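Peptide-binding protein (Photobacterium damsela subsp. piscicida, PDB 6SQX) cleaves the peptidoglycan of potentially competing bacteria as a secreted NlpC/P60 D,L-endopeptidase, probably of the cysteine type. Local coordinates at residues F66-D71 and E220-Q225; T233-K238 and W292-S297; Q239-E244 and G264-P269. All blocks are in the same frame, centred on the assembly; numbering follows the deposited sequence.

In the fold
Contact 1 comes first along the chain: it joins the turn after helix 50-64 to helix 220-226, beside strand 142-145 of one five-stranded antiparallel sheet. That helix leads directly into strand 230-234 of a second such sheet, to which contacts 2 and 3 belong. Contact 2 joins this sheet to the segment leading into helix 298-308; contact 3, within the span it bridges, packs the two-stranded sheet 238-240 and 252-254 against the second sheet. Centres of contacts 2 and 3 are about 16 Å apart, and Pro234 CB lies 3.7 Å from Gln239 NE2. Contact 1 touches contact 3, Phe222 CZ to Pro269 CB at 4.3 Å, but not contact 2, nearest atoms about 11 Å apart.

Contact 1. Residues F66-D71 and E220-Q225; sequences FQWSDD and ESFITQ
Ile223 lies across one face of the Trp68 indole, and this pair forms the tightly packed part of the contact. Its CG1 stands 3.9 Å from the centroid of the six-membered ring of Trp68, only 16° off the ring normal, a CH-pi contact displaced somewhat toward the rim. The other branches come down at the border of the same face: Ile223 CD1 stands above the rim near the CG-CD2 bond, 3.8 Å from Trp68 CG, while Ile223 CG2 descends outside the rim, 3.9 Å from Trp68 CE3. Ile223 can bring both CG1 and CD1 to this side of the indole because CG1 stands anti to its carbonyl carbon (chi1 -68°) and the chain then runs on extended to CD1. Phe222, one residue earlier on helix 220-226, adds a smaller touch at the far end of the indole, with its CE1 4.2 Å from Trp68 CH2; the tryptophan carbon lies at the phenyl edge, near the plane of that ring.

The indole has further partners: Trp68 NE1 donates to Gly143 O on strand 142-145 of the SH3-type sheet, and Trp226 meets the ring edge-to-face. The outer side of the contact is different. Ile223 itself is partly exposed, and the chain turns away after Trp68, where Ser69 OG bonds to Phe66 O at 2.8 Å and accepts from Asp71 N in an ST turn; the exposed Asp70 forms a salt bridge with Arg142. Between the segments the attraction is thus dispersion and CH-pi contact. The chemistry implies apolar packing of turn against helix, with the buried indole N-H satisfied by Gly143 O, a bond that limits rotation of the ring together with the surrounding side chains.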
# COMPACT_ATOMS: atom_id res chain seq x y z
N PHE A 66 -7.58 13.04 8.40
CA PHE A 66 -8.64 12.66 9.34
C PHE A 66 -8.11 12.58 10.76
O PHE A 66 -8.83 12.93 11.72
CB PHE A 66 -9.20 11.31 8.92
CG PHE A 66 -10.28 10.82 9.82
CD1 PHE A 66 -11.53 11.43 9.83
CD2 PHE A 66 -10.07 9.72 10.63
CE1 PHE A 66 -12.55 10.94 10.66
CE2 PHE A 66 -11.09 9.21 11.46
CZ PHE A 66 -12.32 9.85 11.47
N GLN A 67 -6.87 12.12 10.96
CA GLN A 67 -6.37 11.98 12.33
C GLN A 67 -6.14 13.33 13.00
O GLN A 67 -5.92 13.37 14.21
CB GLN A 67 -5.07 11.16 12.38
CG GLN A 67 -5.22 9.76 11.81
CD GLN A 67 -6.29 8.92 12.47
OE1 GLN A 67 -6.70 9.16 13.61
NE2 GLN A 67 -6.70 7.90 11.77
N TRP A 68 -6.11 14.42 12.24
CA TRP A 68 -5.96 15.75 12.79
C TRP A 68 -7.30 16.43 12.94
O TRP A 68 -7.37 17.59 13.36
CB TRP A 68 -5.03 16.60 11.92
CG TRP A 68 -3.59 16.25 12.00
CD1 TRP A 68 -3.01 15.26 12.76
CD2 TRP A 68 -2.52 16.84 11.24
NE1 TRP A 68 -1.63 15.23 12.55
CE2 TRP A 68 -1.32 16.19 11.62
CE3 TRP A 68 -2.46 17.87 10.30
CZ2 TRP A 68 -0.08 16.54 11.07
CZ3 TRP A 68 -1.22 18.22 9.77
CH2 TRP A 68 -0.06 17.54 10.14
N SER A 69 -8.39 15.70 12.68
CA SER A 69 -9.72 16.29 12.68
C SER A 69 -10.42 16.10 14.02
O SER A 69 -10.07 15.25 14.83
CB SER A 69 -10.58 15.71 11.56
OG SER A 69 -11.17 14.47 11.92
N ASP A 70 -11.43 16.93 14.25
CA ASP A 70 -12.15 16.82 15.50
C ASP A 70 -12.96 15.53 15.57
O ASP A 70 -13.37 15.14 16.67
CB ASP A 70 -13.08 18.03 15.69
CG ASP A 70 -12.32 19.30 16.04
OD1 ASP A 70 -11.10 19.20 16.33
OD2 ASP A 70 -12.96 20.40 16.04
N ASP A 71 -13.18 14.86 14.42
CA ASP A 71 -13.99 13.65 14.34
C ASP A 71 -13.27 12.41 14.86
O ASP A 71 -13.92 11.44 15.27
CB ASP A 71 -14.40 13.40 12.87
CG ASP A 71 -15.30 14.49 12.31
OD1 ASP A 71 -16.17 14.99 13.05
OD2 ASP A 71 -15.13 14.85 11.11
N GLU A 220 -1.19 22.73 17.95
CA GLU A 220 -2.12 23.46 17.09
C GLU A 220 -1.37 24.37 16.12
O GLU A 220 -1.73 24.45 14.94
CB GLU A 220 -3.11 24.25 17.95
CG GLU A 220 -4.22 24.86 17.11
CD GLU A 220 -5.30 25.53 17.96
OE1 GLU A 220 -5.10 25.65 19.19
OE2 GLU A 220 -6.34 25.92 17.39
N SER A 221 -0.34 25.05 16.61
CA SER A 221 0.42 25.94 15.74
C SER A 221 1.08 25.17 14.60
O SER A 221 1.11 25.66 13.46
CB SER A 221 1.46 26.72 16.55
OG SER A 221 0.83 27.63 17.43
N PHE A 222 1.60 23.97 14.89
CA PHE A 222 2.20 23.16 13.85
C PHE A 222 1.20 22.89 12.73
O PHE A 222 1.53 22.98 11.53
CB PHE A 222 2.76 21.84 14.44
CG PHE A 222 3.45 20.98 13.43
CD1 PHE A 222 2.74 20.16 12.57
CD2 PHE A 222 4.84 21.01 13.34
CE1 PHE A 222 3.41 19.36 11.62
CE2 PHE A 222 5.51 20.23 12.41
CZ PHE A 222 4.80 19.39 11.55
N ILE A 223 -0.02 22.51 13.09
CA ILE A 223 -1.03 22.18 12.10
C ILE A 223 -1.47 23.42 11.34
O ILE A 223 -1.60 23.39 10.11
CB ILE A 223 -2.21 21.46 12.77
CG1 ILE A 223 -1.76 20.09 13.27
CG2 ILE A 223 -3.37 21.31 11.82
CD1 ILE A 223 -2.87 19.37 14.08
N THR A 224 -1.69 24.53 12.04
CA THR A 224 -2.03 25.79 11.39
C THR A 224 -0.98 26.18 10.35
O THR A 224 -1.30 26.56 9.22
CB THR A 224 -2.19 26.91 12.43
OG1 THR A 224 -3.29 26.59 13.30
CG2 THR A 224 -2.48 28.26 11.76
N GLN A 225 0.30 26.10 10.73
CA GLN A 225 1.34 26.51 9.80
C GLN A 225 1.48 25.50 8.66
O GLN A 225 1.72 25.89 7.51
CB GLN A 225 2.66 26.67 10.55
CG GLN A 225 2.66 27.79 11.57
CD GLN A 225 2.15 29.10 10.97
OE1 GLN A 225 2.61 29.53 9.91
NE2 GLN A 225 1.18 29.74 11.65

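Contact 2. Residues T233-K238 and W292-S297; sequences TPTVRK and WPMTPS
Thr233 and Trp292 meet where the chain leaves edge strand 289-291 of a five-stranded antiparallel sheet, beside neighbouring strand 230-234, their CA atoms 5.6 Å apart. Thr233 carries the larger share of the contact. Its CB and its methyl CG2 both come against the pyrrole side of the indole: CB is 3.7 Å from Trp292 CD1, and CG2 reaches the same carbon at the ring edge, in plane. The methyl takes this place because OG1 occupies the position opposite the backbone N (chi1 -166°), from which the hydroxyl bonds to Ser257 O. The strand pairing continues around this point, with backbone hydrogen bonds between Thr233 and Thr290 and between Trp292 and Leu231.

Two residues on, Thr235 makes the second touch. Here a methyl meets a methyl: Thr235 CG2 lies 4.0 Å from Met294 CE, the two side chains running roughly perpendicular. Met294 extends through CG and SD before bending at the last torsion (chi3 -67°), which carries CE to the threonine; the Met294 side chain also touches Asn300 and Gln304 of helix 298-308 and Thr334 of helix 326-334. Beyond Thr235 the segment departs, and Arg237 bonds to Asn321 while Lys238 forms a salt bridge with Glu254.

The buried indole joins this sheet edge to helices 50-64 and 326-334: Trp292 NE1 donates to Ser333 O on helix 326-334, and its ring meets Phe60 of helix 50-64 with the planes about 55° apart. A cis peptide bond before Pro293 folds the proline back onto its neighbour, placing Pro293 CG over the centre of the Trp292 ring, 3.8 Å above its plane.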
# COMPACT_ATOMS: atom_id res chain seq x y z
N THR A 233 5.90 16.69 -3.52
CA THR A 233 5.96 15.24 -3.45
C THR A 233 7.10 14.78 -4.35
O THR A 233 7.36 15.43 -5.38
CB THR A 233 4.59 14.62 -3.84
OG1 THR A 233 4.52 13.24 -3.47
CG2 THR A 233 4.26 14.83 -5.35
N PRO A 234 7.80 13.72 -3.99
CA PRO A 234 8.98 13.34 -4.79
C PRO A 234 8.58 12.83 -6.16
O PRO A 234 7.52 12.21 -6.33
CB PRO A 234 9.62 12.22 -3.98
CG PRO A 234 9.19 12.48 -2.50
CD PRO A 234 7.73 12.97 -2.70
N THR A 235 9.49 12.98 -7.12
CA THR A 235 9.24 12.51 -8.48
C THR A 235 10.00 11.24 -8.83
O THR A 235 9.87 10.77 -9.97
CB THR A 235 9.54 13.61 -9.50
OG1 THR A 235 10.89 14.02 -9.31
CG2 THR A 235 8.61 14.81 -9.26
N VAL A 236 10.77 10.66 -7.89
CA VAL A 236 11.44 9.37 -8.06
C VAL A 236 11.17 8.55 -6.79
O VAL A 236 10.75 9.09 -5.76
CB VAL A 236 12.96 9.52 -8.29
CG1 VAL A 236 13.27 10.31 -9.59
CG2 VAL A 236 13.66 10.17 -7.07
N ARG A 237 11.41 7.24 -6.88
CA ARG A 237 10.99 6.36 -5.78
C ARG A 237 11.79 6.65 -4.51
O ARG A 237 11.21 6.81 -3.42
CB ARG A 237 11.04 4.88 -6.16
CG ARG A 237 10.50 3.99 -5.01
CD ARG A 237 10.16 2.58 -5.42
NE ARG A 237 11.30 1.73 -5.77
CZ ARG A 237 11.83 0.79 -4.97
NH1 ARG A 237 12.81 0.01 -5.43
NH2 ARG A 237 11.42 0.61 -3.72
N LYS A 238 13.12 6.67 -4.59
CA LYS A 238 13.97 6.89 -3.43
C LYS A 238 15.05 7.90 -3.76
O LYS A 238 15.58 7.88 -4.87
CB LYS A 238 14.72 5.63 -3.01
CG LYS A 238 13.77 4.52 -2.41
CD LYS A 238 14.55 3.28 -2.16
CE LYS A 238 13.68 2.14 -1.72
NZ LYS A 238 13.40 2.18 -0.24
N TRP A 292 2.61 19.32 -5.19
CA TRP A 292 1.59 18.30 -4.99
C TRP A 292 0.22 18.98 -4.92
O TRP A 292 0.11 20.09 -4.40
CB TRP A 292 1.89 17.59 -3.66
CG TRP A 292 0.88 16.53 -3.34
CD1 TRP A 292 0.95 15.21 -3.66
CD2 TRP A 292 -0.33 16.71 -2.61
NE1 TRP A 292 -0.17 14.55 -3.21
CE2 TRP A 292 -0.97 15.46 -2.56
CE3 TRP A 292 -0.96 17.82 -2.02
CZ2 TRP A 292 -2.20 15.27 -1.90
CZ3 TRP A 292 -2.19 17.64 -1.41
CH2 TRP A 292 -2.79 16.38 -1.35
N PRO A 293 -0.86 18.37 -5.45
CA PRO A 293 -0.83 17.10 -6.19
C PRO A 293 -0.24 17.22 -7.57
O PRO A 293 -0.39 18.24 -8.25
CB PRO A 293 -2.31 16.74 -6.33
CG PRO A 293 -3.03 17.60 -5.34
CD PRO A 293 -2.25 18.85 -5.26
N MET A 294 0.44 16.15 -8.00
CA MET A 294 0.98 16.13 -9.34
C MET A 294 -0.19 16.14 -10.34
O MET A 294 -1.24 15.54 -10.11
CB MET A 294 1.80 14.86 -9.50
CG MET A 294 2.38 14.63 -10.86
SD MET A 294 3.48 13.17 -10.94
CE MET A 294 4.83 13.69 -9.91
N THR A 295 0.01 16.80 -11.48
CA THR A 295 -1.04 16.87 -12.47
C THR A 295 -1.34 15.48 -13.03
O THR A 295 -0.41 14.74 -13.35
CB THR A 295 -0.58 17.79 -13.60
OG1 THR A 295 -0.35 19.10 -13.07
CG2 THR A 295 -1.61 17.87 -14.69
N PRO A 296 -2.65 15.09 -13.15
CA PRO A 296 -3.01 13.72 -13.54
C PRO A 296 -3.00 13.50 -15.05
O PRO A 296 -4.00 13.08 -15.65
CB PRO A 296 -4.40 13.55 -12.92
CG PRO A 296 -5.01 14.93 -13.10
CD PRO A 296 -3.83 15.89 -12.78
N SER A 297 -1.87 13.82 -15.69
CA SER A 297 -1.72 13.63 -17.11
C SER A 297 -1.33 12.19 -17.40
O SER A 297 -0.74 11.49 -16.56
CB SER A 297 -0.62 14.58 -17.62
OG SER A 297 0.63 14.28 -17.02

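Contact 3. Residues Q239-E244 and G264-P269; sequences QDLPIE and GKLKIP
Leu241 bridges the two segments through both of its methyls, meeting Leu266 with one and Ile268 with the other. The apolar packing comes first: Leu241 CD2 stands 4.2 Å from Leu266 CD2, methyl against methyl, with the two side chains crossing at about a right angle. The second methyl makes a looser touch, Leu241 CD1 to Ile268 CD1 at 4.4 Å. Leu266 and Ile268 are two positions apart on strand 265-271, so both project from the same side of the sheet and the leucine fork spans them. Leu266 directs CG away from its own backbone N (chi1 -172°), which brings its CD2 to Leu241, whereas Ile268 reaches across with an extended CG1-CD1 arm. The backbones stay well apart, with 9.9 Å between Leu241 CA and Leu266 CA, and the connection is made by these hydrocarbon ends. Leu241 and Leu266 are buried, and little surface is shared, 92 Å² in all.

Polar bonding serves each segment separately. Along the first, Gln239 pairs by its backbone with Leu253 and Leu241 with Lys251, while the side-chain carbonyl Gln239 OE1 accepts from Lys288 N. Along the second, Leu266 pairs with Val282, Lys267 with Pro260 and Ile268 with Leu280, bonds that keep strand 265-271 within its sheet. The charged ends sit outside this apolar layer: Asp240 bonds to Asn250, and Lys267 NZ to Tyr229 OH.

The contact thus packs the small two-stranded sheet 238-240 and 252-254, and the chain that follows its first strand, against the five-stranded sheet. Leu253 touches both Leu241 and Leu266 from strand 252-254, Leu287 adds to the side of Leu241, and Leu259 of strand 259-262 lies against Leu266 and Ile268.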
# COMPACT_ATOMS: atom_id res chain seq x y z
N GLN A 239 15.39 8.75 -2.80
CA GLN A 239 16.54 9.63 -2.99
C GLN A 239 17.11 9.95 -1.61
O GLN A 239 16.42 9.84 -0.60
CB GLN A 239 16.14 10.88 -3.76
CG GLN A 239 15.21 11.74 -3.03
CD GLN A 239 14.59 12.78 -4.01
OE1 GLN A 239 15.27 13.70 -4.45
NE2 GLN A 239 13.32 12.60 -4.37
N ASP A 240 18.40 10.31 -1.57
CA ASP A 240 19.08 10.59 -0.31
C ASP A 240 18.98 12.08 0.05
O ASP A 240 19.22 12.95 -0.80
CB ASP A 240 20.56 10.24 -0.48
CG ASP A 240 20.75 8.78 -0.77
OD1 ASP A 240 20.05 7.97 -0.12
OD2 ASP A 240 21.57 8.40 -1.67
N LEU A 241 18.65 12.37 1.32
CA LEU A 241 18.64 13.76 1.76
C LEU A 241 20.06 14.18 2.17
O LEU A 241 20.86 13.32 2.55
CB LEU A 241 17.66 13.95 2.92
CG LEU A 241 16.22 13.72 2.46
CD1 LEU A 241 15.23 13.92 3.60
CD2 LEU A 241 15.82 14.61 1.27
N PRO A 242 20.42 15.46 2.01
CA PRO A 242 21.80 15.89 2.31
C PRO A 242 22.18 15.56 3.73
O PRO A 242 21.37 15.65 4.66
CB PRO A 242 21.74 17.40 2.12
CG PRO A 242 20.68 17.63 1.20
CD PRO A 242 19.66 16.52 1.36
N ILE A 243 23.44 15.16 3.89
CA ILE A 243 24.03 14.94 5.20
C ILE A 243 24.78 16.22 5.58
O ILE A 243 25.79 16.57 4.97
CB ILE A 243 24.94 13.71 5.23
CG1 ILE A 243 24.18 12.48 4.70
CG2 ILE A 243 25.39 13.43 6.66
CD1 ILE A 243 25.07 11.28 4.47
N GLU A 244 24.25 16.92 6.58
CA GLU A 244 24.85 18.15 7.06
C GLU A 244 25.99 17.84 8.02
O GLU A 244 26.27 16.67 8.35
CB GLU A 244 23.78 19.05 7.68
CG GLU A 244 22.71 19.45 6.69
CD GLU A 244 23.27 20.18 5.48
OE1 GLU A 244 24.32 20.86 5.62
OE2 GLU A 244 22.67 20.08 4.39
N GLY A 264 11.71 26.92 -2.59
CA GLY A 264 12.32 25.80 -3.28
C GLY A 264 13.02 24.79 -2.40
O GLY A 264 13.60 23.82 -2.94
N LYS A 265 12.98 24.96 -1.08
CA LYS A 265 13.62 24.04 -0.15
C LYS A 265 12.55 23.23 0.56
O LYS A 265 11.58 23.78 1.09
CB LYS A 265 14.51 24.76 0.86
CG LYS A 265 15.71 25.48 0.18
CD LYS A 265 16.67 26.05 1.21
CE LYS A 265 17.75 26.91 0.52
NZ LYS A 265 18.60 27.65 1.50
N LEU A 266 12.74 21.92 0.57
CA LEU A 266 11.90 21.01 1.32
C LEU A 266 12.02 21.27 2.82
O LEU A 266 13.08 21.60 3.34
CB LEU A 266 12.44 19.60 1.02
CG LEU A 266 11.67 18.40 1.51
CD1 LEU A 266 10.37 18.35 0.72
CD2 LEU A 266 12.51 17.17 1.24
N LYS A 267 10.91 21.07 3.55
CA LYS A 267 10.97 21.02 5.01
C LYS A 267 10.50 19.64 5.47
O LYS A 267 9.59 19.04 4.89
CB LYS A 267 10.15 22.13 5.66
CG LYS A 267 10.59 23.55 5.29
CD LYS A 267 9.93 24.59 6.20
CE LYS A 267 10.61 25.95 6.11
NZ LYS A 267 10.11 26.81 7.20
N ILE A 268 11.18 19.10 6.47
CA ILE A 268 10.80 17.79 6.99
C ILE A 268 10.54 17.93 8.48
O ILE A 268 11.24 18.70 9.18
CB ILE A 268 11.87 16.71 6.74
CG1 ILE A 268 13.21 17.12 7.34
CG2 ILE A 268 11.99 16.38 5.27
CD1 ILE A 268 14.28 16.00 7.34
N PRO A 269 9.56 17.21 9.02
CA PRO A 269 9.31 17.27 10.47
C PRO A 269 10.35 16.42 11.17
O PRO A 269 10.68 15.31 10.73
CB PRO A 269 7.93 16.61 10.62
CG PRO A 269 7.87 15.63 9.43
CD PRO A 269 8.58 16.38 8.31